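Local coordinates for protein L-Ala-D/L-Glu epimerase, a muconate lactonizing enzyme (Klebsiella pneumoniae subsp. pneumoniae MGH 78578, PDB 3FCP) that belongs to the enolase superfamily, pairing an N-terminal capping domain with a TIM-barrel-like domain that holds a magnesium ion, at residues A[124-127]-A[131-134]; A[341-346]-A[351-356]. One frame throughout, in Å; residues are numbered along the deposited sequence.

Overall arrangement
From the N terminus, the chain runs through the antiparallel three-stranded sheet and the helices that follow before reaching interaction 1. There the short helix 125-128 is closed onto the loop 131-134 that leads into strand 136-143 of the barrel. The chain then passes through the parallel barrel strands and their helices, ending with helix 307-317, before interaction 2 closes the hairpin of strands 345-346 and 349-351 near the C-terminal end. The two loops follow in series and neither nests in the other. They meet, centres about 13 Å apart, where Pro124 packs on Gln354 and Thr355, Ser126 on Leu352, and the Ser126 hydroxyl probably hydrogen-bonds to Gln354. Strand 349-351 also pairs antiparallel with strand 136-143.

Interaction 1: A[124-127]-A[131-134]; sequences PVSA and GALQ
A six-residue turn from Ser126 to Gly131, a π-turn with a 6→1 backbone bond, closes the short helix 125-128 onto the loop that leads into strand 136-143. The backbone N of Gly131 donates to the carbonyl O of Ser126 at 2.8 Å. The bond is somewhat bent, 149° at the hydrogen, and the donor is tilted out of the carbonyl plane. Beside this bond CB of Ser126 lies 4.1 Å from CB of Ala132, a loose apolar contact. The chi1 of 59° sets OG of Ser126 between its own backbone N and carbonyl carbon, where it probably hydrogen-bonds to the side-chain amide of Gln354. Gly131 has a phi of 112°, a positive value at which, with its psi, a side chain would collide with the carbonyl oxygen of the residue before, so glycine fits here. Past the turn, the carbonyl O atoms of Gly131 and Ala132 accept from Asn89 and Asn87 of the second subunit. One backbone bond thus ties the loop to the helix while the Ser126 hydroxyl is turned to the Gln354 amide, and the carbonyls of Gly131 and Ala132 reach the second subunit.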
loop_
_atom_site.group_PDB
_atom_site.type_symbol
_atom_site.label_atom_id
_atom_site.label_comp_id
_atom_site.label_asym_id
_atom_site.label_seq_id
_atom_site.Cartn_x
_atom_site.Cartn_y
_atom_site.Cartn_z
ATOM N N PRO A 124 41.594 -20.175 14.369
ATOM C CA PRO A 124 41.361 -19.709 13.002
ATOM C C PRO A 124 40.284 -18.623 13.056
ATOM O O PRO A 124 39.487 -18.588 13.996
ATOM C CB PRO A 124 40.887 -20.974 12.280
ATOM C CG PRO A 124 40.213 -21.762 13.373
ATOM C CD PRO A 124 41.156 -21.574 14.537
ATOM N N VAL A 125 40.261 -17.744 12.059
ATOM C CA VAL A 125 39.275 -16.668 12.024
ATOM C C VAL A 125 37.845 -17.197 12.141
ATOM O O VAL A 125 37.006 -16.588 12.809
ATOM C CB VAL A 125 39.419 -15.837 10.732
ATOM C CG1 VAL A 125 38.301 -14.794 10.643
ATOM C CG2 VAL A 125 40.787 -15.174 10.701
ATOM N N SER A 126 37.567 -18.332 11.500
ATOM C CA SER A 126 36.227 -18.923 11.555
ATOM C C SER A 126 35.783 -19.144 13.008
ATOM O O SER A 126 34.610 -18.955 13.350
ATOM C CB SER A 126 36.200 -20.257 10.788
ATOM O OG SER A 126 37.130 -21.185 11.325
ATOM N N ALA A 127 36.726 -19.545 13.858
ATOM C CA ALA A 127 36.440 -19.776 15.271
ATOM C C ALA A 127 36.143 -18.452 15.971
ATOM O O ALA A 127 35.284 -18.387 16.849
ATOM C CB ALA A 127 37.630 -20.474 15.951
ATOM N N GLY A 131 32.640 -20.111 15.004
ATOM C CA GLY A 131 32.813 -21.512 14.668
ATOM C C GLY A 131 32.322 -21.861 13.281
ATOM O O GLY A 131 31.309 -21.337 12.809
ATOM N N ALA A 132 33.046 -22.757 12.626
ATOM C CA ALA A 132 32.692 -23.188 11.284
ATOM C C ALA A 132 31.653 -24.298 11.304
ATOM O O ALA A 132 31.766 -25.265 12.064
ATOM C CB ALA A 132 33.933 -23.661 10.549
ATOM N N LEU A 133 30.636 -24.144 10.466
ATOM C CA LEU A 133 29.580 -25.138 10.337
ATOM C C LEU A 133 30.094 -26.187 9.360
ATOM O O LEU A 133 29.672 -27.344 9.379
ATOM C CB LEU A 133 28.329 -24.493 9.742
ATOM C CG LEU A 133 27.149 -24.036 10.603
ATOM C CD1 LEU A 133 27.599 -23.581 11.975
ATOM C CD2 LEU A 133 26.419 -22.924 9.847
ATOM N N GLN A 134 31.027 -25.760 8.517
ATOM C CA GLN A 134 31.591 -26.600 7.466
ATOM C C GLN A 134 33.043 -26.175 7.257
ATOM O O GLN A 134 33.343 -24.977 7.239
ATOM C CB GLN A 134 30.782 -26.347 6.193
ATOM C CG GLN A 134 30.864 -27.382 5.114
ATOM C CD GLN A 134 30.045 -26.972 3.902
ATOM O OE1 GLN A 134 29.864 -27.749 2.966
ATOM N NE2 GLN A 134 29.550 -25.734 3.915
#

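Interaction 2: A[341-346]-A[351-356]; sequences VPLTFA and ALPQTP
Leu343 and Pro353 cross at about a right angle beside the β-hairpin of strands 345-346 and 349-351, at the edge of the sheet that continues into the barrel. The CD2 methyl of Leu343 does the touching: it reaches the Pro353 ring at CG, 3.8 Å away, with CD of Pro353 almost as near. A chi1 of -61° puts CG of Leu343 anti to its carbonyl carbon and beside the backbone N; chi2 then sets CD1 anti to CA, which turns the other branch, CD2, to the proline. The pair is partly covered by helix 307-317, where Thr307 touches Leu343 and Val311 touches Pro353.

At the mouth of the hairpin the backbones take over. The backbone N of Ala351 donates to the carbonyl O of Thr344 at 3.1 Å, a nearly straight bond of 164° at the hydrogen, which approaches the oxygen almost along the C=O axis. The second link of this pair passes through a water, which accepts from the backbone N of Thr344 at 3.0 Å and donates to the carbonyl O of Ala351 at 2.6 Å. One direct bond and one water bridge therefore join Thr344 to Ala351, and the two backbones stand apart where the water is inserted. On the next residue, the backbone of Leu352 bonds to Thr135, linking the hairpin's exit to the approach of strand 136-143. Alongside the direct bond, the hydroxyl OG1 of Thr344, set by a chi1 of 75°, lies 3.4 Å from the CB methyl of Ala351.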
loop_
_atom_site.group_PDB
_atom_site.type_symbol
_atom_site.label_atom_id
_atom_site.label_comp_id
_atom_site.label_asym_id
_atom_site.label_seq_id
_atom_site.Cartn_x
_atom_site.Cartn_y
_atom_site.Cartn_z
ATOM N N VAL A 341 51.928 -20.471 0.745
ATOM C CA VAL A 341 51.205 -21.700 0.411
ATOM C C VAL A 341 49.746 -21.417 0.023
ATOM O O VAL A 341 48.978 -20.855 0.808
ATOM C CB VAL A 341 51.222 -22.686 1.600
ATOM C CG1 VAL A 341 50.456 -23.955 1.242
ATOM C CG2 VAL A 341 52.656 -23.014 1.978
ATOM N N PRO A 342 49.348 -21.808 -1.198
ATOM C CA PRO A 342 47.978 -21.585 -1.671
ATOM C C PRO A 342 46.969 -22.544 -1.044
ATOM O O PRO A 342 47.347 -23.531 -0.409
ATOM C CB PRO A 342 48.103 -21.797 -3.173
ATOM C CG PRO A 342 49.115 -22.905 -3.244
ATOM C CD PRO A 342 50.164 -22.457 -2.242
ATOM N N LEU A 343 45.686 -22.236 -1.218
ATOM C CA LEU A 343 44.607 -23.071 -0.698
ATOM C C LEU A 343 44.500 -24.312 -1.579
ATOM O O LEU A 343 44.904 -24.289 -2.738
ATOM C CB LEU A 343 43.277 -22.312 -0.756
ATOM C CG LEU A 343 43.164 -21.020 0.053
ATOM C CD1 LEU A 343 41.889 -20.287 -0.335
ATOM C CD2 LEU A 343 43.174 -21.346 1.529
ATOM N N THR A 344 43.953 -25.391 -1.040
ATOM C CA THR A 344 43.797 -26.596 -1.837
ATOM C C THR A 344 42.355 -26.709 -2.325
ATOM O O THR A 344 41.411 -26.719 -1.529
ATOM C CB THR A 344 44.158 -27.861 -1.032
ATOM O OG1 THR A 344 43.103 -28.166 -0.115
ATOM C CG2 THR A 344 45.444 -27.642 -0.252
ATOM N N PHE A 345 42.197 -26.767 -3.643
ATOM C CA PHE A 345 40.889 -26.900 -4.272
ATOM C C PHE A 345 40.812 -28.323 -4.821
ATOM O O PHE A 345 41.831 -28.891 -5.213
ATOM C CB PHE A 345 40.746 -25.908 -5.429
ATOM C CG PHE A 345 40.645 -24.466 -5.001
ATOM C CD1 PHE A 345 39.402 -23.833 -4.925
ATOM C CD2 PHE A 345 41.789 -23.732 -4.703
ATOM C CE1 PHE A 345 39.303 -22.492 -4.565
ATOM C CE2 PHE A 345 41.702 -22.388 -4.340
ATOM C CZ PHE A 345 40.453 -21.766 -4.272
ATOM N N ALA A 346 39.615 -28.897 -4.845
ATOM C CA ALA A 346 39.433 -30.248 -5.360
ATOM C C ALA A 346 37.969 -30.649 -5.336
ATOM O O ALA A 346 37.222 -30.260 -4.434
ATOM C CB ALA A 346 40.251 -31.239 -4.541
ATOM N N ALA A 351 39.333 -26.343 0.680
ATOM C CA ALA A 351 39.515 -26.683 2.078
ATOM C C ALA A 351 39.813 -25.428 2.882
ATOM O O ALA A 351 40.666 -24.623 2.504
ATOM C CB ALA A 351 40.652 -27.692 2.231
ATOM N N LEU A 352 39.101 -25.264 3.992
ATOM C CA LEU A 352 39.293 -24.105 4.856
ATOM C C LEU A 352 40.369 -24.386 5.905
ATOM O O LEU A 352 40.241 -25.314 6.699
ATOM C CB LEU A 352 37.992 -23.751 5.575
ATOM C CG LEU A 352 38.113 -22.557 6.525
ATOM C CD1 LEU A 352 38.269 -21.274 5.719
ATOM C CD2 LEU A 352 36.885 -22.482 7.414
ATOM N N PRO A 353 41.443 -23.582 5.923
ATOM C CA PRO A 353 42.493 -23.817 6.919
ATOM C C PRO A 353 41.913 -23.651 8.322
ATOM O O PRO A 353 40.984 -22.869 8.523
ATOM C CB PRO A 353 43.522 -22.727 6.607
ATOM C CG PRO A 353 43.289 -22.424 5.150
ATOM C CD PRO A 353 41.788 -22.457 5.038
ATOM N N GLN A 354 42.439 -24.391 9.293
ATOM C CA GLN A 354 41.956 -24.258 10.659
ATOM C C GLN A 354 43.103 -23.992 11.629
ATOM O O GLN A 354 43.001 -24.282 12.817
ATOM C CB GLN A 354 41.175 -25.502 11.088
ATOM C CG GLN A 354 39.796 -25.645 10.443
ATOM C CD GLN A 354 38.825 -24.538 10.833
ATOM O OE1 GLN A 354 38.850 -23.439 10.271
ATOM N NE2 GLN A 354 37.966 -24.826 11.802
ATOM N N THR A 355 44.194 -23.441 11.109
ATOM C CA THR A 355 45.344 -23.098 11.933
ATOM C C THR A 355 45.059 -21.686 12.454
ATOM O O THR A 355 44.047 -21.086 12.083
ATOM C CB THR A 355 46.639 -23.127 11.101
ATOM O OG1 THR A 355 46.503 -22.265 9.966
ATOM C CG2 THR A 355 46.922 -24.549 10.620
ATOM N N PRO A 356 45.933 -21.130 13.314
ATOM C CA PRO A 356 45.671 -19.778 13.834
ATOM C C PRO A 356 45.572 -18.670 12.785
ATOM O O PRO A 356 46.373 -18.607 11.860
ATOM C CB PRO A 356 46.828 -19.552 14.807
ATOM C CG PRO A 356 47.132 -20.958 15.297
ATOM C CD PRO A 356 47.092 -21.735 13.998
HETATM O O HOH W 1 43.160 -25.111 1.815
#